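Beta-galacturonidase (Eisenbergiella tayi, PDB 6NCW) hydrolyses beta-galacturonides as a family 2 glycoside hydrolase and may also act on beta-glucuronides. Local coordinates at residues C222-L230 with L322-V330; I509-V517 with R527-E537. All blocks are in the same frame, centred on the assembly; numbering follows the deposited sequence.

Interaction 1 of 2, residues C222-L230 with L322-V330; sequences CWSPESPVL and LCDEQGILV
Trp223 meets the end of helix 317-326 edge-on: its NE1 donates to Asp324 O at 2.9 Å, with an N-H...O angle of 161° and the oxygen only 6° out of the indole plane. CG lies anti to the Trp223 backbone N (chi1 -175°), which carries the six-membered ring past Gly327, where CZ2 comes to 3.6 Å from CA, and on to Leu329, whose CD2 branch meets the ring rim at CZ3 (3.9 Å). Gly327 has positive phi and closes the helix in a Schellman motif before strand 329-333 of the TIM barrel begins. Segment 222-230, with its type I turn from Ser224 to Ser227, belongs to the immunoglobulin-like beta-sandwich, so the contact joins two domains. Pro225 CA makes a CA-H...O contact with Gly327 O at 3.4 Å. Pro228, at the centre of an inverse gamma turn, packs CB and CG against the last helical turn, CG 3.4 Å from Glu325 O. That carbonyl and Pro228 O share a bridging water, and Gln36 of the second subunit also donates to Glu325 O. Leu230 crosses Glu325 at about a right angle, CD1 against CG at 3.7 Å, while the Glu325 carboxylate turns to Arg250 and Thr4.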
loop_
_atom_site.group_PDB
_atom_site.type_symbol
_atom_site.label_atom_id
_atom_site.label_comp_id
_atom_site.label_asym_id
_atom_site.label_seq_id
_atom_site.Cartn_x
_atom_site.Cartn_y
_atom_site.Cartn_z
ATOM N N CYS A 222 15.741 -31.012 -34.527
ATOM C CA CYS A 222 16.249 -30.610 -33.223
ATOM C C CYS A 222 15.168 -29.992 -32.345
ATOM O O CYS A 222 14.282 -29.273 -32.818
ATOM C CB CYS A 222 17.395 -29.596 -33.384
ATOM S SG CYS A 222 18.877 -30.311 -34.150
ATOM N N TRP A 223 15.259 -30.278 -31.053
ATOM C CA TRP A 223 14.649 -29.445 -30.030
ATOM C C TRP A 223 15.704 -28.452 -29.563
ATOM O O TRP A 223 16.860 -28.826 -29.334
ATOM C CB TRP A 223 14.145 -30.289 -28.858
ATOM C CG TRP A 223 13.383 -29.506 -27.794
ATOM C CD1 TRP A 223 12.021 -29.391 -27.678
ATOM C CD2 TRP A 223 13.939 -28.753 -26.707
ATOM N NE1 TRP A 223 11.699 -28.610 -26.595
ATOM C CE2 TRP A 223 12.855 -28.203 -25.979
ATOM C CE3 TRP A 223 15.244 -28.485 -26.276
ATOM C CZ2 TRP A 223 13.038 -27.400 -24.848
ATOM C CZ3 TRP A 223 15.424 -27.692 -25.143
ATOM C CH2 TRP A 223 14.320 -27.162 -24.447
ATOM N N SER A 224 15.310 -27.191 -29.438
ATOM C CA SER A 224 16.187 -26.159 -28.905
ATOM C C SER A 224 15.325 -24.988 -28.472
ATOM O O SER A 224 14.154 -24.903 -28.864
ATOM C CB SER A 224 17.214 -25.701 -29.949
ATOM O OG SER A 224 16.585 -24.819 -30.857
ATOM N N PRO A 225 15.871 -24.079 -27.654
ATOM C CA PRO A 225 15.116 -22.866 -27.289
ATOM C C PRO A 225 14.511 -22.141 -28.473
ATOM O O PRO A 225 13.374 -21.675 -28.373
ATOM C CB PRO A 225 16.172 -22.013 -26.583
ATOM C CG PRO A 225 17.070 -23.026 -25.928
ATOM C CD PRO A 225 17.058 -24.267 -26.804
ATOM N N GLU A 226 15.228 -22.047 -29.600
ATOM C CA GLU A 226 14.717 -21.343 -30.775
ATOM C C GLU A 226 13.696 -22.153 -31.557
ATOM O O GLU A 226 12.918 -21.570 -32.320
ATOM C CB GLU A 226 15.848 -20.972 -31.738
ATOM C CG GLU A 226 17.125 -20.523 -31.067
ATOM C CD GLU A 226 18.020 -21.700 -30.756
ATOM O OE1 GLU A 226 18.353 -22.491 -31.676
ATOM O OE2 GLU A 226 18.387 -21.839 -29.588
ATOM N N SER A 227 13.702 -23.475 -31.405
ATOM C CA SER A 227 12.833 -24.353 -32.187
ATOM C C SER A 227 12.469 -25.577 -31.352
ATOM O O SER A 227 13.066 -26.652 -31.487
ATOM C CB SER A 227 13.518 -24.750 -33.493
ATOM O OG SER A 227 12.663 -25.551 -34.272
ATOM N N PRO A 228 11.480 -25.451 -30.461
ATOM C CA PRO A 228 11.221 -26.595 -29.557
ATOM C C PRO A 228 10.333 -27.670 -30.174
ATOM O O PRO A 228 9.182 -27.880 -29.771
ATOM C CB PRO A 228 10.569 -25.914 -28.346
ATOM C CG PRO A 228 9.892 -24.719 -28.910
ATOM C CD PRO A 228 10.743 -24.237 -30.056
ATOM N N VAL A 229 10.879 -28.397 -31.155
ATOM C CA VAL A 229 10.130 -29.461 -31.820
ATOM C C VAL A 229 9.990 -30.658 -30.888
ATOM O O VAL A 229 10.977 -31.129 -30.312
ATOM C CB VAL A 229 10.830 -29.873 -33.126
ATOM C CG1 VAL A 229 10.143 -31.078 -33.747
ATOM C CG2 VAL A 229 10.898 -28.705 -34.085
ATOM N N LEU A 230 8.763 -31.158 -30.743
ATOM C CA LEU A 230 8.464 -32.304 -29.900
ATOM C C LEU A 230 7.846 -33.423 -30.734
ATOM O O LEU A 230 7.213 -33.179 -31.765
ATOM C CB LEU A 230 7.494 -31.930 -28.754
ATOM C CG LEU A 230 7.945 -30.804 -27.819
ATOM C CD1 LEU A 230 6.834 -30.410 -26.843
ATOM C CD2 LEU A 230 9.181 -31.261 -27.083
ATOM N N LEU A 322 4.842 -27.440 -20.324
ATOM C CA LEU A 322 4.784 -26.100 -20.902
ATOM C C LEU A 322 6.176 -25.544 -21.179
ATOM O O LEU A 322 6.345 -24.733 -22.101
ATOM C CB LEU A 322 3.999 -25.163 -19.988
ATOM C CG LEU A 322 2.491 -25.428 -19.912
ATOM C CD1 LEU A 322 1.886 -24.827 -18.624
ATOM C CD2 LEU A 322 1.775 -24.883 -21.147
ATOM N N CYS A 323 7.183 -25.958 -20.403
ATOM C CA CYS A 323 8.553 -25.550 -20.709
ATOM C C CYS A 323 9.066 -26.266 -21.960
ATOM O O CYS A 323 9.725 -25.642 -22.800
ATOM C CB CYS A 323 9.477 -25.825 -19.517
ATOM S SG CYS A 323 9.156 -24.824 -17.995
ATOM N N ASP A 324 8.785 -27.578 -22.083
ATOM C CA ASP A 324 9.085 -28.334 -23.305
ATOM C C ASP A 324 8.541 -27.636 -24.544
ATOM O O ASP A 324 9.270 -27.417 -25.517
ATOM C CB ASP A 324 8.492 -29.744 -23.224
ATOM C CG ASP A 324 9.134 -30.595 -22.159
ATOM O OD1 ASP A 324 10.265 -30.274 -21.726
ATOM O OD2 ASP A 324 8.494 -31.590 -21.744
ATOM N N GLU A 325 7.240 -27.294 -24.526
ATOM C CA GLU A 325 6.584 -26.668 -25.674
ATOM C C GLU A 325 7.113 -25.276 -25.990
ATOM O O GLU A 325 6.982 -24.835 -27.135
ATOM C CB GLU A 325 5.072 -26.577 -25.444
ATOM C CG GLU A 325 4.405 -27.933 -25.443
ATOM C CD GLU A 325 2.933 -27.888 -25.090
ATOM O OE1 GLU A 325 2.442 -28.882 -24.520
ATOM O OE2 GLU A 325 2.259 -26.882 -25.396
ATOM N N GLN A 326 7.686 -24.561 -25.016
ATOM C CA GLN A 326 8.118 -23.190 -25.259
ATOM C C GLN A 326 9.635 -23.036 -25.309
ATOM O O GLN A 326 10.127 -21.923 -25.499
ATOM C CB GLN A 326 7.495 -22.255 -24.207
ATOM C CG GLN A 326 5.971 -22.127 -24.409
ATOM C CD GLN A 326 5.228 -21.370 -23.279
ATOM O OE1 GLN A 326 4.892 -20.203 -23.424
ATOM N NE2 GLN A 326 4.928 -22.060 -22.193
ATOM N N GLY A 327 10.388 -24.123 -25.194
ATOM C CA GLY A 327 11.828 -24.037 -25.341
ATOM C C GLY A 327 12.530 -23.444 -24.145
ATOM O O GLY A 327 13.582 -22.823 -24.299
ATOM N N ILE A 328 11.968 -23.607 -22.953
ATOM C CA ILE A 328 12.543 -23.059 -21.729
ATOM C C ILE A 328 13.379 -24.152 -21.072
ATOM O O ILE A 328 12.883 -25.256 -20.848
ATOM C CB ILE A 328 11.434 -22.542 -20.792
ATOM C CG1 ILE A 328 10.697 -21.366 -21.454
ATOM C CG2 ILE A 328 12.005 -22.128 -19.438
ATOM C CD1 ILE A 328 9.410 -20.952 -20.770
ATOM N N LEU A 329 14.647 -23.858 -20.781
ATOM C CA LEU A 329 15.531 -24.836 -20.159
ATOM C C LEU A 329 15.266 -24.936 -18.660
ATOM O O LEU A 329 15.017 -23.934 -17.987
ATOM C CB LEU A 329 16.993 -24.461 -20.415
ATOM C CG LEU A 329 17.361 -24.416 -21.907
ATOM C CD1 LEU A 329 18.638 -23.631 -22.130
ATOM C CD2 LEU A 329 17.478 -25.841 -22.447
ATOM N N VAL A 330 15.328 -26.152 -18.134
ATOM C CA VAL A 330 14.965 -26.423 -16.755
ATOM C C VAL A 330 16.141 -27.082 -16.042
ATOM O O VAL A 330 16.700 -28.075 -16.518
ATOM C CB VAL A 330 13.696 -27.297 -16.659
ATOM C CG1 VAL A 330 13.423 -27.679 -15.210
ATOM C CG2 VAL A 330 12.506 -26.540 -17.214
HETATM O O HOH W 1 6.807 -26.677 -29.157
#

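Interaction 2 of 2, residues I509-V517 with R527-E537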
loop_
_atom_site.group_PDB
_atom_site.type_symbol
_atom_site.label_atom_id
_atom_site.label_comp_id
_atom_site.label_asym_id
_atom_site.label_seq_id
_atom_site.Cartn_x
_atom_site.Cartn_y
_atom_site.Cartn_z
ATOM N N ILE A 509 18.433 -15.781 -11.248
ATOM C CA ILE A 509 18.023 -14.792 -10.264
ATOM C C ILE A 509 17.204 -15.456 -9.163
ATOM O O ILE A 509 16.282 -16.244 -9.425
ATOM C CB ILE A 509 17.235 -13.668 -10.952
ATOM C CG1 ILE A 509 18.194 -12.835 -11.823
ATOM C CG2 ILE A 509 16.586 -12.764 -9.911
ATOM C CD1 ILE A 509 17.527 -11.987 -12.855
ATOM N N TRP A 510 17.536 -15.132 -7.920
ATOM C CA TRP A 510 16.671 -15.436 -6.791
ATOM C C TRP A 510 15.872 -14.170 -6.509
ATOM O O TRP A 510 16.441 -13.185 -6.029
ATOM C CB TRP A 510 17.461 -15.861 -5.548
ATOM C CG TRP A 510 16.495 -16.159 -4.444
ATOM C CD1 TRP A 510 15.920 -15.261 -3.585
ATOM C CD2 TRP A 510 15.885 -17.441 -4.153
ATOM N NE1 TRP A 510 15.020 -15.904 -2.758
ATOM C CE2 TRP A 510 14.979 -17.240 -3.089
ATOM C CE3 TRP A 510 16.034 -18.733 -4.685
ATOM C CZ2 TRP A 510 14.229 -18.286 -2.533
ATOM C CZ3 TRP A 510 15.291 -19.775 -4.132
ATOM C CH2 TRP A 510 14.393 -19.537 -3.064
ATOM N N GLN A 511 14.561 -14.172 -6.802
ATOM C CA GLN A 511 13.819 -15.261 -7.403
ATOM C C GLN A 511 12.699 -14.627 -8.221
ATOM O O GLN A 511 12.590 -13.422 -8.280
ATOM C CB GLN A 511 13.260 -16.240 -6.344
ATOM C CG GLN A 511 12.246 -15.616 -5.385
ATOM C CD GLN A 511 11.559 -16.643 -4.479
ATOM O OE1 GLN A 511 11.217 -17.772 -4.916
ATOM N NE2 GLN A 511 11.363 -16.265 -3.205
ATOM N N PHE A 512 11.863 -15.444 -8.860
ATOM C CA PHE A 512 10.819 -14.901 -9.724
ATOM C C PHE A 512 9.801 -14.074 -8.935
ATOM O O PHE A 512 9.549 -12.904 -9.252
ATOM C CB PHE A 512 10.116 -16.041 -10.473
ATOM C CG PHE A 512 8.867 -15.605 -11.174
ATOM C CD1 PHE A 512 7.640 -16.143 -10.830
ATOM C CD2 PHE A 512 8.920 -14.635 -12.166
ATOM C CE1 PHE A 512 6.479 -15.734 -11.484
ATOM C CE2 PHE A 512 7.773 -14.205 -12.806
ATOM C CZ PHE A 512 6.550 -14.761 -12.476
ATOM N N CYS A 513 9.163 -14.676 -7.928
ATOM C CA CYS A 513 8.069 -14.009 -7.234
ATOM C C CYS A 513 8.275 -14.134 -5.734
ATOM O O CYS A 513 9.043 -14.970 -5.264
ATOM C CB CYS A 513 6.707 -14.589 -7.625
ATOM S SG CYS A 513 6.529 -16.329 -7.191
ATOM N N ASP A 514 7.613 -13.264 -4.977
ATOM C CA ASP A 514 7.659 -13.403 -3.522
ATOM C C ASP A 514 6.917 -14.671 -3.122
ATOM O O ASP A 514 5.957 -15.069 -3.783
ATOM C CB ASP A 514 7.031 -12.199 -2.836
ATOM C CG ASP A 514 7.781 -10.897 -3.120
ATOM O OD1 ASP A 514 8.982 -10.914 -3.495
ATOM O OD2 ASP A 514 7.156 -9.838 -2.964
ATOM N N VAL A 515 7.370 -15.312 -2.041
ATOM C CA VAL A 515 6.923 -16.657 -1.657
ATOM C C VAL A 515 6.632 -16.685 -0.161
ATOM O O VAL A 515 7.437 -16.186 0.633
ATOM C CB VAL A 515 7.980 -17.733 -1.982
ATOM C CG1 VAL A 515 7.547 -19.096 -1.424
ATOM C CG2 VAL A 515 8.279 -17.798 -3.506
ATOM N N ARG A 516 5.502 -17.296 0.224
ATOM C CA ARG A 516 5.186 -17.497 1.636
ATOM C C ARG A 516 6.189 -18.464 2.255
ATOM O O ARG A 516 6.566 -19.459 1.634
ATOM C CB ARG A 516 3.749 -18.028 1.775
ATOM C CG ARG A 516 3.343 -18.494 3.191
ATOM C CD ARG A 516 3.179 -17.313 4.178
ATOM N NE ARG A 516 2.023 -16.486 3.808
ATOM C CZ ARG A 516 1.887 -15.192 4.062
ATOM N NH1 ARG A 516 2.873 -14.509 4.657
ATOM N NH2 ARG A 516 0.765 -14.575 3.692
ATOM N N VAL A 517 6.633 -18.172 3.485
ATOM C CA VAL A 517 7.567 -19.040 4.213
ATOM C C VAL A 517 7.009 -19.446 5.579
ATOM O O VAL A 517 5.913 -19.025 5.970
ATOM C CB VAL A 517 8.938 -18.359 4.383
ATOM C CG1 VAL A 517 9.540 -18.024 3.002
ATOM C CG2 VAL A 517 8.790 -17.121 5.225
ATOM N N ARG A 527 6.885 -9.736 6.423
ATOM C CA ARG A 527 5.568 -10.243 6.045
ATOM C C ARG A 527 5.478 -11.768 6.089
ATOM O O ARG A 527 4.536 -12.337 5.515
ATOM C CB ARG A 527 5.153 -9.759 4.645
ATOM C CG ARG A 527 5.469 -8.282 4.326
ATOM C CD ARG A 527 4.863 -7.912 2.972
ATOM N NE ARG A 527 5.583 -8.592 1.911
ATOM C CZ ARG A 527 5.027 -9.066 0.807
ATOM N NH1 ARG A 527 3.720 -8.922 0.605
ATOM N NH2 ARG A 527 5.777 -9.688 -0.098
ATOM N N THR A 528 6.423 -12.449 6.754
ATOM C CA THR A 528 6.553 -13.910 6.678
ATOM C C THR A 528 6.509 -14.344 5.206
ATOM O O THR A 528 5.753 -15.238 4.788
ATOM C CB THR A 528 5.485 -14.619 7.530
ATOM O OG1 THR A 528 5.558 -14.142 8.876
ATOM C CG2 THR A 528 5.708 -16.141 7.592
ATOM N N MET A 529 7.307 -13.634 4.408
ATOM C CA MET A 529 7.481 -13.871 2.982
ATOM C C MET A 529 8.966 -13.781 2.699
ATOM O O MET A 529 9.682 -13.048 3.385
ATOM C CB MET A 529 6.770 -12.825 2.102
ATOM C CG MET A 529 5.279 -12.708 2.297
ATOM S SD MET A 529 4.308 -14.079 1.625
ATOM C CE MET A 529 4.451 -13.775 -0.138
ATOM N N ASN A 530 9.423 -14.529 1.698
ATOM C CA ASN A 530 10.700 -14.233 1.058
ATOM C C ASN A 530 10.402 -13.175 0.005
ATOM O O ASN A 530 9.588 -13.408 -0.898
ATOM C CB ASN A 530 11.324 -15.492 0.442
ATOM C CG ASN A 530 12.738 -15.251 -0.130
ATOM O OD1 ASN A 530 12.924 -14.446 -1.038
ATOM N ND2 ASN A 530 13.722 -15.977 0.387
ATOM N N ASN A 531 11.017 -11.997 0.145
ATOM C CA ASN A 531 10.628 -10.818 -0.621
ATOM C C ASN A 531 11.549 -10.538 -1.798
ATOM O O ASN A 531 11.593 -9.395 -2.282
ATOM C CB ASN A 531 10.586 -9.587 0.292
ATOM C CG ASN A 531 9.599 -9.746 1.418
ATOM O OD1 ASN A 531 8.429 -9.446 1.252
ATOM N ND2 ASN A 531 10.069 -10.214 2.574
ATOM N N LYS A 532 12.293 -11.535 -2.260
ATOM C CA LYS A 532 13.286 -11.279 -3.287
ATOM C C LYS A 532 12.728 -11.483 -4.676
ATOM O O LYS A 532 13.496 -11.533 -5.641
ATOM C CB LYS A 532 14.513 -12.146 -3.044
ATOM C CG LYS A 532 15.146 -11.875 -1.661
ATOM C CD LYS A 532 16.528 -12.487 -1.530
ATOM C CE LYS A 532 17.124 -12.231 -0.136
ATOM N NZ LYS A 532 16.454 -13.004 0.926
ATOM N N GLY A 533 11.408 -11.604 -4.800
ATOM C CA GLY A 533 10.812 -11.677 -6.116
ATOM C C GLY A 533 11.119 -10.434 -6.930
ATOM O O GLY A 533 11.256 -9.324 -6.403
ATOM N N ILE A 534 11.286 -10.643 -8.235
ATOM C CA ILE A 534 11.242 -9.547 -9.192
ATOM C C ILE A 534 9.794 -9.121 -9.464
ATOM O O ILE A 534 9.551 -7.989 -9.894
ATOM C CB ILE A 534 11.985 -9.983 -10.467
ATOM C CG1 ILE A 534 13.467 -10.339 -10.143
ATOM C CG2 ILE A 534 11.841 -8.939 -11.594
ATOM C CD1 ILE A 534 14.304 -9.241 -9.407
ATOM N N VAL A 535 8.822 -10.005 -9.240
ATOM C CA VAL A 535 7.414 -9.634 -9.145
ATOM C C VAL A 535 6.976 -9.997 -7.731
ATOM O O VAL A 535 7.607 -10.841 -7.093
ATOM C CB VAL A 535 6.524 -10.320 -10.213
ATOM C CG1 VAL A 535 6.983 -9.960 -11.626
ATOM C CG2 VAL A 535 6.453 -11.878 -10.027
ATOM N N ASP A 536 5.937 -9.330 -7.210
ATOM C CA ASP A 536 5.480 -9.701 -5.872
ATOM C C ASP A 536 4.594 -10.953 -5.937
ATOM O O ASP A 536 4.428 -11.576 -6.995
ATOM C CB ASP A 536 4.803 -8.518 -5.171
ATOM C CG ASP A 536 3.370 -8.251 -5.614
ATOM O OD1 ASP A 536 2.879 -8.782 -6.642
ATOM O OD2 ASP A 536 2.709 -7.468 -4.892
ATOM N N GLU A 537 4.042 -11.361 -4.789
ATOM C CA GLU A 537 3.293 -12.617 -4.786
ATOM C C GLU A 537 2.070 -12.529 -5.685
ATOM O O GLU A 537 1.618 -13.554 -6.182
ATOM C CB GLU A 537 2.899 -13.041 -3.360
ATOM C CG GLU A 537 1.929 -12.095 -2.609
ATOM C CD GLU A 537 2.652 -10.962 -1.882
ATOM O OE1 GLU A 537 3.753 -10.570 -2.337
ATOM O OE2 GLU A 537 2.129 -10.464 -0.849
#
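Trp510 and Asn530 meet through NE1 and OD1 at 3.1 Å, the oxygen near the indole plane while the donor stands above the amide plane. Asn530 holds CG anti to its backbone N (chi1 -175°), and OD1 also accepts from Lys532 N in an Asx turn; the two donors reach it from opposite faces, with Gln511 NE2 adding a weak bond. Asn530 and Lys532 are galacturonate-binding residues, so these bonds set a sugar-binding amide in place, its ND2 directed to Asp131, while Lys532 NZ bonds to Tyr434. Asp514 reaches across with OD1 to Gly533 N (2.8 Å) and OD2 to Arg527 NH2 (3.2 Å), carboxylate and guanidinium planes 69° apart; Lys542 also pairs with OD1. Arg527 takes Asn531 OD1 side-on through NE and NH2 and Glu537 end-on through NH1 and NH2, two grips that fix the orientation of its guanidinium. Bends at chi2 and chi3 fold Arg516 back so that NH1 reaches Thr528 O at 3.0 Å, with Met529 SD over one guanidinium face and Tyr474 of the third subunit at NH2. Val515 and Asn530 form an antiparallel hydrogen-bonded pair. Val535 CG2 sits over the Phe512 ring in a CH-pi contact, 4.0 Å from the centroid. Phe512 also packs on helix 290-302; Ile509, ending barrel strand 504-509, and Ile534 both touch strand 268-276 and helix 544-553.

Both interactions involve the TIM barrel, but at separate places: their centres lie about 27 Å apart, their nearest atoms about 11 Å, and they do not touch. In sequence they follow in series, 222-230 with 322-330 closing before 509-517 with 527-537 opens. Interaction 1 fastens the beta-sandwich to the barrel away from the sugar-binding site. Interaction 2 lies at the sugar pocket: Asn530 and Lys532 bind galacturonate in a structure of this protein. The nearest side-chain atoms of Asn530 and Asp131, and of Lys532 and Tyr434, are about 3 Å apart, as are those of Trp510 and a bound glycerol. Helix 290-302 touches both, through Leu297 at Gln326 and Ile328 and through Leu299 at Phe512.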